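Local coordinates for protein serine protease inhibitor (Schistosoma haematobium, PDB 3STO) that belongs to the serpin family and probably inhibits serine proteases by the conformational trapping mechanism of that family, at residues S18-T23 / Q389-I394; F22-L27 / N274-L279; D196-P201 / S351-T356; L293-F298 / L346-S351; V316-P321 / L335-F340. All coordinates share one frame; numbering follows the deposited sequence.

How the contacts relate
Contacts 1 and 2 lie side by side on helix 18-30, with centres about 9 Å apart and Phe22 and Thr23 in common; they fasten this first helix to the strand 392-399 and to the loop after helix 269-273. Contacts 3 and 4, also about 9 Å between centres, share Ser351 and gather strands 186-197, 287-305, 339-348 and 352-353 where the chain leaves for the reactive-centre loop. Contact 5 sits at the start of strand 339-348, about 38 Å from contact 4 between centres. Along the chain, contact 5 lies within contact 4, contact 4 within contact 3, and all three within contact 1. Contacts 4 and 5 thus lie toward the two ends of strand 339-348, which borders the site of loop insertion in serpins.

Contact 1 of 5, residues S18-T23 / Q389-I394; sequences SHKAFT and QLTMPI
Lys20 NZ is gripped by the turn at 390-391: it donates to Thr391 OG1 at 2.8 Å, to Thr391 O at 3.1 Å, and weakly to Leu390 O. Its approach to Thr391 O is from above the carbonyl plane, and beyond CG the extended chain spans the distance from the helix. Thr391 OG1 in turn donates to Leu390 O, which orients it to receive the lysine. Beneath this grip lies Met392, substituted as selenomethionine. Its SE rests at the edge of the His19 ring, 3.4 Å from CD2, and a bend at chi3 (-52°) brings CE against Thr23 OG1 at 3.2 Å. Thr23 OG1 itself donates back to His19 O, a bond that turns the hydroxyl to the helix. Thr391 and Met392 form a G1 beta bulge opposite Asp387, so helix 18-30 meets the hairpin of strands 381-387 and 392-399 at its bend. The chemistry implies a join in which one long cation holds the turn's oxygens while the methionine side chain packs between His19 and Thr23.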
# COMPACT_ATOMS: atom_id res chain seq x y z
N SER A 18 2.76 5.58 16.22
CA SER A 18 2.13 4.27 16.24
C SER A 18 2.04 3.67 14.85
O SER A 18 2.35 2.49 14.64
CB SER A 18 0.72 4.41 16.82
OG SER A 18 0.79 4.79 18.17
N HIS A 19 1.62 4.50 13.90
CA HIS A 19 1.35 4.05 12.56
C HIS A 19 2.67 3.71 11.85
O HIS A 19 2.69 2.89 10.93
CB HIS A 19 0.50 5.09 11.82
CG HIS A 19 1.24 6.34 11.48
ND1 HIS A 19 1.51 7.33 12.40
CD2 HIS A 19 1.80 6.75 10.31
CE1 HIS A 19 2.18 8.30 11.82
NE2 HIS A 19 2.37 7.98 10.56
N LYS A 20 3.78 4.28 12.32
CA LYS A 20 5.08 3.93 11.76
C LYS A 20 5.61 2.64 12.38
O LYS A 20 6.30 1.86 11.71
CB LYS A 20 6.11 5.06 11.91
CG LYS A 20 5.88 6.26 11.01
CD LYS A 20 7.12 7.18 10.96
CE LYS A 20 6.83 8.41 10.12
NZ LYS A 20 8.07 9.12 9.61
N ALA A 21 5.30 2.43 13.66
CA ALA A 21 5.61 1.18 14.36
C ALA A 21 4.87 0.01 13.72
O ALA A 21 5.47 -1.03 13.42
CB ALA A 21 5.21 1.30 15.81
N PHE A 22 3.58 0.18 13.51
CA PHE A 22 2.80 -0.80 12.79
C PHE A 22 3.45 -1.08 11.44
O PHE A 22 3.75 -2.21 11.08
CB PHE A 22 1.36 -0.30 12.57
CG PHE A 22 0.54 -1.23 11.73
CD1 PHE A 22 0.03 -2.41 12.27
CD2 PHE A 22 0.35 -0.97 10.38
CE1 PHE A 22 -0.70 -3.29 11.48
CE2 PHE A 22 -0.38 -1.85 9.57
CZ PHE A 22 -0.92 -3.01 10.13
N THR A 23 3.65 -0.02 10.67
CA THR A 23 4.19 -0.11 9.33
C THR A 23 5.47 -0.95 9.26
O THR A 23 5.58 -1.82 8.42
CB THR A 23 4.41 1.28 8.71
OG1 THR A 23 3.13 1.86 8.43
CG2 THR A 23 5.15 1.12 7.43
N GLN A 389 5.11 14.59 3.62
CA GLN A 389 4.57 15.14 4.84
C GLN A 389 4.60 14.09 5.96
O GLN A 389 5.17 14.33 7.04
CB GLN A 389 3.17 15.67 4.57
CG GLN A 389 2.55 16.37 5.73
CD GLN A 389 1.21 16.87 5.37
OE1 GLN A 389 1.06 17.55 4.34
NE2 GLN A 389 0.20 16.49 6.17
N LEU A 390 4.05 12.91 5.70
CA LEU A 390 4.13 11.82 6.65
C LEU A 390 5.54 11.26 6.79
O LEU A 390 5.80 10.48 7.69
CB LEU A 390 3.18 10.71 6.25
CG LEU A 390 1.72 11.12 6.08
CD1 LEU A 390 0.89 9.90 5.71
CD2 LEU A 390 1.16 11.77 7.34
N THR A 391 6.45 11.68 5.90
CA THR A 391 7.80 11.09 5.78
C THR A 391 7.82 9.55 5.84
O THR A 391 8.60 8.95 6.58
CB THR A 391 8.83 11.69 6.77
OG1 THR A 391 8.36 11.51 8.11
CG2 THR A 391 9.00 13.17 6.51
N MSE A 392 6.99 8.93 5.03
CA MSE A 392 6.98 7.49 4.97
C MSE A 392 6.45 7.04 3.63
O MSE A 392 5.83 7.80 2.91
CB MSE A 392 6.10 6.92 6.08
CG MSE A 392 4.62 7.09 5.78
SE MSE A 392 3.43 6.66 7.32
CE MSE A 392 4.14 4.87 7.76
N PRO A 393 6.73 5.79 3.26
CA PRO A 393 6.14 5.33 2.01
C PRO A 393 4.69 4.92 2.21
O PRO A 393 4.32 4.28 3.20
CB PRO A 393 6.99 4.11 1.65
CG PRO A 393 7.43 3.57 3.00
CD PRO A 393 7.66 4.81 3.86
N ILE A 394 3.85 5.31 1.28
CA ILE A 394 2.50 4.83 1.31
C ILE A 394 2.30 3.66 0.35
O ILE A 394 1.27 3.00 0.37
CB ILE A 394 1.49 5.95 1.07
CG1 ILE A 394 1.71 6.58 -0.29
CG2 ILE A 394 1.58 7.02 2.20
CD1 ILE A 394 0.52 7.39 -0.71

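Contact 2 of 5, residues F22-L27 / N274-L279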
# COMPACT_ATOMS: atom_id res chain seq x y z
N PHE A 22 3.58 0.18 13.51
CA PHE A 22 2.80 -0.80 12.79
C PHE A 22 3.45 -1.08 11.44
O PHE A 22 3.75 -2.21 11.08
CB PHE A 22 1.36 -0.30 12.57
CG PHE A 22 0.54 -1.23 11.73
CD1 PHE A 22 0.03 -2.41 12.27
CD2 PHE A 22 0.35 -0.97 10.38
CE1 PHE A 22 -0.70 -3.29 11.48
CE2 PHE A 22 -0.38 -1.85 9.57
CZ PHE A 22 -0.92 -3.01 10.13
N THR A 23 3.65 -0.02 10.67
CA THR A 23 4.19 -0.11 9.33
C THR A 23 5.47 -0.95 9.26
O THR A 23 5.58 -1.82 8.42
CB THR A 23 4.41 1.28 8.71
OG1 THR A 23 3.13 1.86 8.43
CG2 THR A 23 5.15 1.12 7.43
N HIS A 24 6.38 -0.73 10.19
CA HIS A 24 7.61 -1.51 10.26
C HIS A 24 7.37 -2.99 10.56
O HIS A 24 7.94 -3.85 9.90
CB HIS A 24 8.59 -0.90 11.30
CG HIS A 24 9.94 -1.55 11.29
ND1 HIS A 24 10.83 -1.42 12.33
CD2 HIS A 24 10.55 -2.34 10.36
CE1 HIS A 24 11.94 -2.09 12.04
NE2 HIS A 24 11.79 -2.66 10.86
N ALA A 25 6.49 -3.28 11.53
CA ALA A 25 6.20 -4.65 11.92
C ALA A 25 5.57 -5.36 10.76
O ALA A 25 5.87 -6.53 10.45
CB ALA A 25 5.26 -4.68 13.14
N TYR A 26 4.65 -4.66 10.11
CA TYR A 26 3.98 -5.25 8.98
C TYR A 26 4.96 -5.54 7.81
O TYR A 26 4.88 -6.58 7.15
CB TYR A 26 2.83 -4.36 8.55
CG TYR A 26 2.32 -4.70 7.19
CD1 TYR A 26 1.51 -5.82 7.01
CD2 TYR A 26 2.66 -3.92 6.07
CE1 TYR A 26 1.02 -6.17 5.75
CE2 TYR A 26 2.17 -4.24 4.80
CZ TYR A 26 1.35 -5.37 4.65
OH TYR A 26 0.84 -5.73 3.43
N LEU A 27 5.90 -4.64 7.57
CA LEU A 27 6.79 -4.80 6.40
C LEU A 27 7.88 -5.84 6.63
O LEU A 27 8.14 -6.62 5.74
CB LEU A 27 7.36 -3.45 5.94
CG LEU A 27 6.43 -2.47 5.22
CD1 LEU A 27 7.09 -1.13 5.07
CD2 LEU A 27 5.99 -2.99 3.87
N ASN A 274 11.88 -3.73 3.64
CA ASN A 274 11.36 -4.35 4.85
C ASN A 274 11.30 -3.38 6.05
O ASN A 274 10.78 -3.73 7.10
CB ASN A 274 12.12 -5.65 5.20
CG ASN A 274 13.55 -5.41 5.64
OD1 ASN A 274 13.90 -4.34 6.14
ND2 ASN A 274 14.39 -6.41 5.44
N GLY A 275 11.82 -2.16 5.87
CA GLY A 275 11.76 -1.15 6.90
C GLY A 275 12.86 -1.17 7.97
O GLY A 275 12.87 -0.32 8.85
N ASN A 276 13.79 -2.11 7.89
CA ASN A 276 14.92 -2.11 8.82
C ASN A 276 15.77 -0.88 8.66
O ASN A 276 16.42 -0.43 9.60
CB ASN A 276 15.78 -3.37 8.66
CG ASN A 276 15.07 -4.64 9.11
OD1 ASN A 276 14.01 -4.57 9.74
ND2 ASN A 276 15.62 -5.79 8.76
N LYS A 277 15.80 -0.34 7.44
CA LYS A 277 16.43 0.93 7.18
C LYS A 277 15.32 1.93 6.94
O LYS A 277 14.29 1.59 6.35
CB LYS A 277 17.31 0.84 5.96
CG LYS A 277 18.75 0.39 6.18
CD LYS A 277 19.37 0.06 4.78
CE LYS A 277 20.88 0.14 4.77
NZ LYS A 277 21.54 -1.05 5.36
N VAL A 278 15.50 3.15 7.43
CA VAL A 278 14.42 4.15 7.44
C VAL A 278 14.49 5.03 6.20
O VAL A 278 15.43 5.81 6.05
CB VAL A 278 14.47 5.02 8.73
CG1 VAL A 278 13.36 6.05 8.73
CG2 VAL A 278 14.35 4.13 9.93
N LEU A 279 13.50 4.89 5.32
CA LEU A 279 13.51 5.53 4.02
C LEU A 279 13.72 7.04 4.10
O LEU A 279 14.53 7.61 3.35
CB LEU A 279 12.23 5.20 3.22
CG LEU A 279 12.14 5.71 1.75
CD1 LEU A 279 13.33 5.30 0.84
CD2 LEU A 279 10.82 5.27 1.10
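His24 and Gly275 form the close-packed part of this contact. The imidazole lies against the glycine backbone, with Gly275 O over one face, 3.2 Å above the ring plane and offset toward the rim. That oxygen is 3.3 Å from NE2, but the angle is too poor for a hydrogen bond. Asn274 O approaches the ring from its edge instead, 3.6 Å from CD2, and also touches Leu27 CB at 3.6 Å. CB alone of that leucine, directed at the loop, does the touching. With no side chain, Gly275 lets the ring come down on its main chain. The segment 274-279 follows helix 269-273, and Gly275 is the first residue to leave helical angles, with a phi of 85° that glycine adopts easily. Asn274, just before it, opens an Asx turn: its OD1 accepts from Asn276 N at 2.8 Å, curling the chain round beside helix 18-30. On the looser, exposed side the meeting narrows to single polar atoms. His24 CG is anti to the backbone N (chi1 -172°), which carries the ring out to the loop, and NE2 donates to Asn276 OD1 at 3.1 Å. The bond is nearly straight and lies in both the ring and the amide carbonyl planes, although those two planes stand 80° apart. Glu271 holds the other end of the amide, accepting from Asn276 ND2 through OE1, and takes Asn274 ND2 on its OE2.

Contact 3 of 5, residues D196-P201 / S351-T356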
# COMPACT_ATOMS: atom_id res chain seq x y z
N ASP A 196 -1.61 10.25 -10.09
CA ASP A 196 -1.17 11.59 -10.43
C ASP A 196 -0.23 11.61 -11.64
O ASP A 196 0.42 10.64 -11.95
CB ASP A 196 -0.50 12.25 -9.22
CG ASP A 196 -0.50 13.79 -9.31
OD1 ASP A 196 -1.10 14.33 -10.26
OD2 ASP A 196 0.12 14.45 -8.43
N PHE A 197 -0.17 12.76 -12.32
CA PHE A 197 0.80 13.04 -13.36
C PHE A 197 2.16 13.29 -12.74
O PHE A 197 2.24 13.68 -11.56
CB PHE A 197 0.39 14.30 -14.14
CG PHE A 197 -0.82 14.11 -15.01
CD1 PHE A 197 -0.93 13.01 -15.84
CD2 PHE A 197 -1.87 15.00 -14.96
CE1 PHE A 197 -2.05 12.81 -16.63
CE2 PHE A 197 -2.99 14.81 -15.75
CZ PHE A 197 -3.07 13.72 -16.59
N TRP A 198 3.22 13.02 -13.51
CA TRP A 198 4.56 13.47 -13.17
C TRP A 198 4.56 14.98 -13.15
O TRP A 198 3.88 15.62 -13.94
CB TRP A 198 5.61 13.03 -14.20
CG TRP A 198 5.73 11.56 -14.35
CD1 TRP A 198 5.40 10.81 -15.44
CD2 TRP A 198 6.20 10.63 -13.35
NE1 TRP A 198 5.63 9.48 -15.19
CE2 TRP A 198 6.12 9.34 -13.91
CE3 TRP A 198 6.66 10.77 -12.02
CZ2 TRP A 198 6.50 8.19 -13.21
CZ3 TRP A 198 7.04 9.63 -11.33
CH2 TRP A 198 6.96 8.35 -11.93
N GLN A 199 5.32 15.53 -12.22
CA GLN A 199 5.64 16.94 -12.26
C GLN A 199 6.34 17.24 -13.62
O GLN A 199 6.05 18.25 -14.27
CB GLN A 199 6.49 17.33 -11.04
CG GLN A 199 6.63 18.81 -10.81
CD GLN A 199 7.56 19.46 -11.86
OE1 GLN A 199 8.58 18.89 -12.21
NE2 GLN A 199 7.18 20.63 -12.35
N SER A 200 7.24 16.35 -14.04
CA SER A 200 7.88 16.41 -15.37
C SER A 200 7.80 15.07 -16.17
O SER A 200 8.62 14.17 -16.00
CB SER A 200 9.32 16.85 -15.22
OG SER A 200 9.93 16.77 -16.47
N PRO A 201 6.82 14.96 -17.06
CA PRO A 201 6.49 13.70 -17.74
C PRO A 201 7.52 13.33 -18.78
O PRO A 201 8.24 14.21 -19.25
CB PRO A 201 5.16 14.03 -18.44
CG PRO A 201 4.76 15.35 -17.95
CD PRO A 201 5.99 16.06 -17.55
N SER A 351 2.98 9.57 -18.69
CA SER A 351 2.15 10.60 -18.08
C SER A 351 2.28 10.64 -16.57
O SER A 351 2.25 11.72 -15.97
CB SER A 351 0.68 10.39 -18.45
OG SER A 351 0.48 10.44 -19.84
N GLY A 352 2.39 9.46 -15.94
CA GLY A 352 2.50 9.42 -14.50
C GLY A 352 2.22 8.04 -13.94
O GLY A 352 2.62 7.05 -14.52
N ILE A 353 1.56 8.01 -12.78
CA ILE A 353 1.21 6.79 -12.07
C ILE A 353 -0.30 6.65 -12.11
O ILE A 353 -1.01 7.59 -11.80
CB ILE A 353 1.72 6.84 -10.63
CG1 ILE A 353 3.25 6.89 -10.64
CG2 ILE A 353 1.23 5.65 -9.80
CD1 ILE A 353 3.84 7.12 -9.26
N GLU A 354 -0.78 5.47 -12.49
CA GLU A 354 -2.21 5.27 -12.79
C GLU A 354 -2.79 6.42 -13.61
O GLU A 354 -3.96 6.77 -13.47
CB GLU A 354 -3.04 5.08 -11.52
CG GLU A 354 -2.98 3.68 -10.92
CD GLU A 354 -1.69 3.40 -10.16
OE1 GLU A 354 -0.69 3.04 -10.80
OE2 GLU A 354 -1.66 3.52 -8.90
N ALA A 355 -1.96 7.01 -14.47
CA ALA A 355 -2.36 8.15 -15.28
C ALA A 355 -2.80 7.73 -16.69
O ALA A 355 -2.67 6.57 -17.07
CB ALA A 355 -1.22 9.17 -15.35
N THR A 356 -3.30 8.70 -17.46
CA THR A 356 -3.69 8.47 -18.85
C THR A 356 -3.49 9.76 -19.66
O THR A 356 -3.77 10.84 -19.16
CB THR A 356 -5.18 8.01 -18.96
OG1 THR A 356 -5.45 6.95 -18.02
CG2 THR A 356 -5.53 7.52 -20.36
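Trp198 lies with its five-membered ring over Gly352 CA in a CH-pi contact, 3.5 Å from carbon to ring centroid. Having no side chain, Gly352 can pass this close beneath the indole. Trp198 and Ile353 cross at about a right angle, Trp198 CH2 4.2 Å from Ile353 CG1. On the other flank Phe197 CD1 packs on Ala355 CB at 3.9 Å, and its ring edge meets Thr356 O. Backbone bonds set these pieces in order: Asp196 and Ile353 are an antiparallel hydrogen-bonded pair, with Ile353 N to Asp196 O at 3.0 Å, and Trp198 N donates to Ser351 O at 2.9 Å. The short strand 352-353 thus pairs along the end of strand 186-197, consistent with the serpin breach, where the reactive-centre loop hinge begins to insert; the tryptophan probably corresponds to the one conserved there. Farther out, Asn349 O accepts from Trp198 NE1 and fixes the indole's rotation. Thr105 OG1 and Asn250 N anchor the carboxylate of Asp196, and Asn349 OD1 receives Gly352 N.

Contact 4 of 5, residues L293-F298 / L346-S351; sequences LRLPKF and LKLNES
Leu348 CD2 is the bump that fills this contact: it wedges between Leu295 CD2 and Phe298 CE1, 3.5 Å from each. The hollow has an aliphatic wall on one side and an aromatic one on the other. Leu295 crosses Leu348 at about a right angle, whereas Phe298 runs alongside it, pointing the same way, with Leu348 CB over one ring face. Phe298 CG sits between its own backbone N and carbonyl carbon (chi1 62°), which stands the ring beside the neighbouring strand. Leu346 CD2 then closes the far rim at the ring edge, 3.8 Å from CE2. Branched and flat apolar groups fit here because the site is buried, and Val399, Met395 and Ala397 of strand 392-399 pack on from beyond. Strands 287-305 and 339-348 are antiparallel neighbours in the central sheet of the serpin fold, but their pairing at Phe298 and Leu348 is loose, the bond from Phe298 N to Leu348 O being bent. Lys297 runs out past Asn349 to the polar edge, bending at chi3 (-49°) so that CE brushes Asn349 CB and NZ reaches Glu350 OE1 at 3.1 Å, a salt bridge made on the syn lone pair. It probably corresponds to the lysine-glutamate bridge at the base of the reactive-centre loop in alpha1-antitrypsin. A water spans Lys297 NZ and Glu350 OE2, and that second oxygen is also bonded to Thr207 OG1.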
# COMPACT_ATOMS: atom_id res chain seq x y z
N LEU A 293 17.93 9.45 -16.89
CA LEU A 293 17.08 8.46 -16.26
C LEU A 293 16.47 7.54 -17.30
O LEU A 293 15.83 8.00 -18.24
CB LEU A 293 15.97 9.16 -15.47
CG LEU A 293 14.78 8.33 -14.94
CD1 LEU A 293 15.27 7.26 -13.99
CD2 LEU A 293 13.73 9.23 -14.24
N ARG A 294 16.65 6.24 -17.14
CA ARG A 294 15.86 5.30 -17.94
C ARG A 294 15.06 4.43 -17.03
O ARG A 294 15.57 3.89 -16.05
CB ARG A 294 16.74 4.43 -18.82
CG ARG A 294 17.74 5.20 -19.63
CD ARG A 294 18.21 4.34 -20.76
NE ARG A 294 19.35 4.94 -21.42
CZ ARG A 294 20.45 4.26 -21.70
NH1 ARG A 294 20.53 2.98 -21.38
NH2 ARG A 294 21.45 4.87 -22.31
N LEU A 295 13.81 4.24 -17.39
CA LEU A 295 12.86 3.64 -16.50
C LEU A 295 11.85 2.88 -17.35
O LEU A 295 11.22 3.45 -18.23
CB LEU A 295 12.17 4.73 -15.65
CG LEU A 295 11.12 4.33 -14.60
CD1 LEU A 295 11.78 3.48 -13.50
CD2 LEU A 295 10.37 5.54 -13.97
N PRO A 296 11.68 1.58 -17.06
CA PRO A 296 10.65 0.78 -17.74
C PRO A 296 9.21 1.31 -17.49
O PRO A 296 8.88 1.78 -16.39
CB PRO A 296 10.82 -0.62 -17.10
CG PRO A 296 12.13 -0.57 -16.40
CD PRO A 296 12.36 0.82 -16.00
N LYS A 297 8.36 1.24 -18.50
CA LYS A 297 6.96 1.42 -18.26
C LYS A 297 6.39 0.04 -17.90
O LYS A 297 6.74 -0.95 -18.51
CB LYS A 297 6.25 2.05 -19.45
CG LYS A 297 6.05 1.14 -20.58
CD LYS A 297 5.56 1.94 -21.79
CE LYS A 297 4.40 2.85 -21.43
NZ LYS A 297 3.75 3.41 -22.67
N PHE A 298 5.58 -0.02 -16.86
CA PHE A 298 5.04 -1.29 -16.40
C PHE A 298 3.77 -1.10 -15.59
O PHE A 298 3.42 0.02 -15.15
CB PHE A 298 6.07 -2.05 -15.55
CG PHE A 298 6.47 -1.33 -14.29
CD1 PHE A 298 7.44 -0.34 -14.32
CD2 PHE A 298 5.86 -1.62 -13.09
CE1 PHE A 298 7.81 0.32 -13.15
CE2 PHE A 298 6.21 -0.95 -11.91
CZ PHE A 298 7.18 0.02 -11.95
N LEU A 346 -0.06 -0.91 -9.57
CA LEU A 346 0.97 0.09 -9.83
C LEU A 346 1.18 0.16 -11.33
O LEU A 346 1.80 -0.72 -11.92
CB LEU A 346 2.30 -0.29 -9.14
CG LEU A 346 3.51 0.67 -9.26
CD1 LEU A 346 3.22 2.07 -8.69
CD2 LEU A 346 4.75 0.10 -8.56
N LYS A 347 0.62 1.19 -11.95
CA LYS A 347 0.79 1.42 -13.38
C LYS A 347 1.67 2.66 -13.67
O LYS A 347 1.28 3.81 -13.38
CB LYS A 347 -0.58 1.54 -14.04
CG LYS A 347 -0.57 2.07 -15.43
CD LYS A 347 -1.99 2.23 -15.93
CE LYS A 347 -2.03 2.97 -17.27
NZ LYS A 347 -3.37 3.58 -17.53
N LEU A 348 2.84 2.44 -14.24
CA LEU A 348 3.73 3.56 -14.57
C LEU A 348 3.82 3.75 -16.08
O LEU A 348 3.98 2.80 -16.83
CB LEU A 348 5.13 3.26 -14.03
CG LEU A 348 5.94 4.27 -13.24
CD1 LEU A 348 5.46 4.27 -11.81
CD2 LEU A 348 7.39 3.80 -13.28
N ASN A 349 3.70 4.99 -16.54
CA ASN A 349 3.85 5.29 -17.94
C ASN A 349 4.41 6.70 -18.05
O ASN A 349 4.81 7.27 -17.03
CB ASN A 349 2.52 5.09 -18.71
CG ASN A 349 1.44 6.07 -18.28
OD1 ASN A 349 1.72 7.10 -17.68
ND2 ASN A 349 0.18 5.76 -18.58
N GLU A 350 4.44 7.26 -19.26
CA GLU A 350 5.03 8.57 -19.53
C GLU A 350 4.28 9.74 -18.89
O GLU A 350 4.87 10.77 -18.63
CB GLU A 350 5.14 8.83 -21.04
CG GLU A 350 6.12 7.95 -21.78
CD GLU A 350 5.51 6.63 -22.26
OE1 GLU A 350 4.35 6.31 -21.89
OE2 GLU A 350 6.20 5.92 -23.03
N SER A 351 2.98 9.57 -18.69
CA SER A 351 2.15 10.60 -18.08
C SER A 351 2.28 10.64 -16.57
O SER A 351 2.25 11.72 -15.97
CB SER A 351 0.68 10.39 -18.45
OG SER A 351 0.48 10.44 -19.84
O HOH W 1 5.13 4.67 -25.23

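Contact 5 of 5, residues V316-P321 / L335-F340; sequences VDLFDP and LYVNEF
Val337 occupies the apolar centre, its two methyls divided between two partners. CG2 meets Leu318 CD2 at 3.6 Å, and CG1 meets Phe319 CE1 at 3.8 Å. A beta-branched side chain suits this place because its forked end touches both neighbours at once. The Phe319 ring lies alongside Val337, presenting its edge to Val337 O, while its CZ extends the cluster to Phe340 CD2. Leu318 CB covers the centre of one face of the same ring. Outward from this core, Tyr336 turns its ring beneath Pro321: CG of the proline stands over the face, 3.7 Å from the centroid, a CH-pi contact of the puckered proline ring on the flat tyrosine. Tyr336 reaches it with CG placed between backbone N and carbonyl carbon (chi1 68°), and its CB rests against Leu318 O. That same carbonyl accepts from Val337 N at 3.0 Å in an almost straight bond (175°), pinning the 317-318 turn of 3-10 helix to the incoming chain. At the polar edge a water lies 2.9 Å from Phe319 O, with Val337 O also near it, and Asp320 OD1 accepts from Val322 N. The contact thus closes the connection between helix 307-312 and strand 339-348: Val307 of that helix packs on Phe319 and Phe340, Leu50 of helix 43-55 meets Leu318 and Phe340, and Met186 of strand 186-197 lies against Val337.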
# COMPACT_ATOMS: atom_id res chain seq x y z
N VAL A 316 -4.96 -12.07 16.22
CA VAL A 316 -5.26 -13.49 16.22
C VAL A 316 -6.75 -13.76 16.40
O VAL A 316 -7.38 -14.40 15.53
CB VAL A 316 -4.42 -14.24 17.30
CG1 VAL A 316 -4.81 -15.69 17.40
CG2 VAL A 316 -2.91 -14.09 16.98
N ASP A 317 -7.33 -13.27 17.51
CA ASP A 317 -8.73 -13.60 17.82
C ASP A 317 -9.70 -13.24 16.72
O ASP A 317 -10.70 -13.91 16.55
CB ASP A 317 -9.21 -12.91 19.09
CG ASP A 317 -8.55 -13.46 20.33
OD1 ASP A 317 -7.58 -14.26 20.21
OD2 ASP A 317 -9.02 -13.06 21.42
N LEU A 318 -9.41 -12.14 16.00
CA LEU A 318 -10.25 -11.70 14.89
C LEU A 318 -10.53 -12.84 13.89
O LEU A 318 -11.57 -12.88 13.23
CB LEU A 318 -9.54 -10.58 14.13
CG LEU A 318 -10.18 -9.28 13.67
CD1 LEU A 318 -9.42 -8.77 12.47
CD2 LEU A 318 -11.67 -9.37 13.38
N PHE A 319 -9.56 -13.76 13.76
CA PHE A 319 -9.58 -14.73 12.67
C PHE A 319 -10.03 -16.11 13.10
O PHE A 319 -9.92 -17.06 12.36
CB PHE A 319 -8.21 -14.78 11.97
CG PHE A 319 -7.73 -13.43 11.50
CD1 PHE A 319 -8.45 -12.72 10.54
CD2 PHE A 319 -6.59 -12.86 12.03
CE1 PHE A 319 -8.03 -11.48 10.12
CE2 PHE A 319 -6.15 -11.61 11.62
CZ PHE A 319 -6.87 -10.91 10.66
N ASP A 320 -10.58 -16.18 14.29
CA ASP A 320 -10.87 -17.45 14.93
C ASP A 320 -12.31 -17.50 15.46
O ASP A 320 -12.70 -16.71 16.31
CB ASP A 320 -9.85 -17.68 16.05
CG ASP A 320 -10.12 -18.94 16.84
OD1 ASP A 320 -10.97 -19.75 16.42
OD2 ASP A 320 -9.48 -19.11 17.90
N PRO A 321 -13.09 -18.45 14.93
CA PRO A 321 -14.49 -18.71 15.29
C PRO A 321 -14.74 -18.78 16.79
O PRO A 321 -15.77 -18.32 17.25
CB PRO A 321 -14.75 -20.08 14.67
CG PRO A 321 -13.78 -20.18 13.55
CD PRO A 321 -12.56 -19.42 13.96
N LEU A 335 -19.36 -14.69 14.46
CA LEU A 335 -18.85 -13.79 13.43
C LEU A 335 -17.35 -13.66 13.61
O LEU A 335 -16.88 -13.27 14.69
CB LEU A 335 -19.47 -12.40 13.50
CG LEU A 335 -19.00 -11.49 12.35
CD1 LEU A 335 -19.43 -12.01 10.99
CD2 LEU A 335 -19.49 -10.09 12.55
N TYR A 336 -16.60 -14.00 12.57
CA TYR A 336 -15.17 -13.74 12.56
C TYR A 336 -14.74 -13.47 11.13
O TYR A 336 -15.51 -13.67 10.18
CB TYR A 336 -14.39 -14.92 13.12
CG TYR A 336 -14.46 -16.13 12.21
CD1 TYR A 336 -15.63 -16.90 12.15
CD2 TYR A 336 -13.37 -16.50 11.41
CE1 TYR A 336 -15.70 -18.01 11.34
CE2 TYR A 336 -13.43 -17.60 10.59
CZ TYR A 336 -14.59 -18.35 10.56
OH TYR A 336 -14.65 -19.45 9.74
N VAL A 337 -13.50 -13.02 10.96
CA VAL A 337 -13.04 -12.67 9.63
C VAL A 337 -12.43 -13.88 8.94
O VAL A 337 -11.48 -14.47 9.46
CB VAL A 337 -12.05 -11.49 9.69
CG1 VAL A 337 -11.35 -11.30 8.32
CG2 VAL A 337 -12.78 -10.22 10.11
N ASN A 338 -12.97 -14.27 7.79
CA ASN A 338 -12.41 -15.41 7.05
C ASN A 338 -11.20 -14.97 6.23
O ASN A 338 -10.15 -15.62 6.25
CB ASN A 338 -13.45 -16.01 6.10
CG ASN A 338 -14.59 -16.65 6.82
OD1 ASN A 338 -15.58 -15.98 7.18
ND2 ASN A 338 -14.48 -17.96 7.05
N GLU A 339 -11.34 -13.87 5.49
CA GLU A 339 -10.27 -13.38 4.62
C GLU A 339 -10.06 -11.87 4.74
O GLU A 339 -11.01 -11.10 4.94
CB GLU A 339 -10.55 -13.73 3.16
CG GLU A 339 -11.06 -15.13 2.93
CD GLU A 339 -11.40 -15.41 1.46
OE1 GLU A 339 -10.64 -14.97 0.57
OE2 GLU A 339 -12.44 -16.07 1.21
N PHE A 340 -8.81 -11.46 4.64
CA PHE A 340 -8.44 -10.08 4.77
C PHE A 340 -7.46 -9.89 3.60
O PHE A 340 -6.34 -10.37 3.60
CB PHE A 340 -7.82 -9.84 6.14
CG PHE A 340 -7.50 -8.40 6.46
CD1 PHE A 340 -7.15 -7.51 5.48
CD2 PHE A 340 -7.55 -7.93 7.76
CE1 PHE A 340 -6.84 -6.19 5.77
CE2 PHE A 340 -7.24 -6.61 8.06
CZ PHE A 340 -6.88 -5.74 7.05
O HOH W 2 -10.04 -17.02 9.44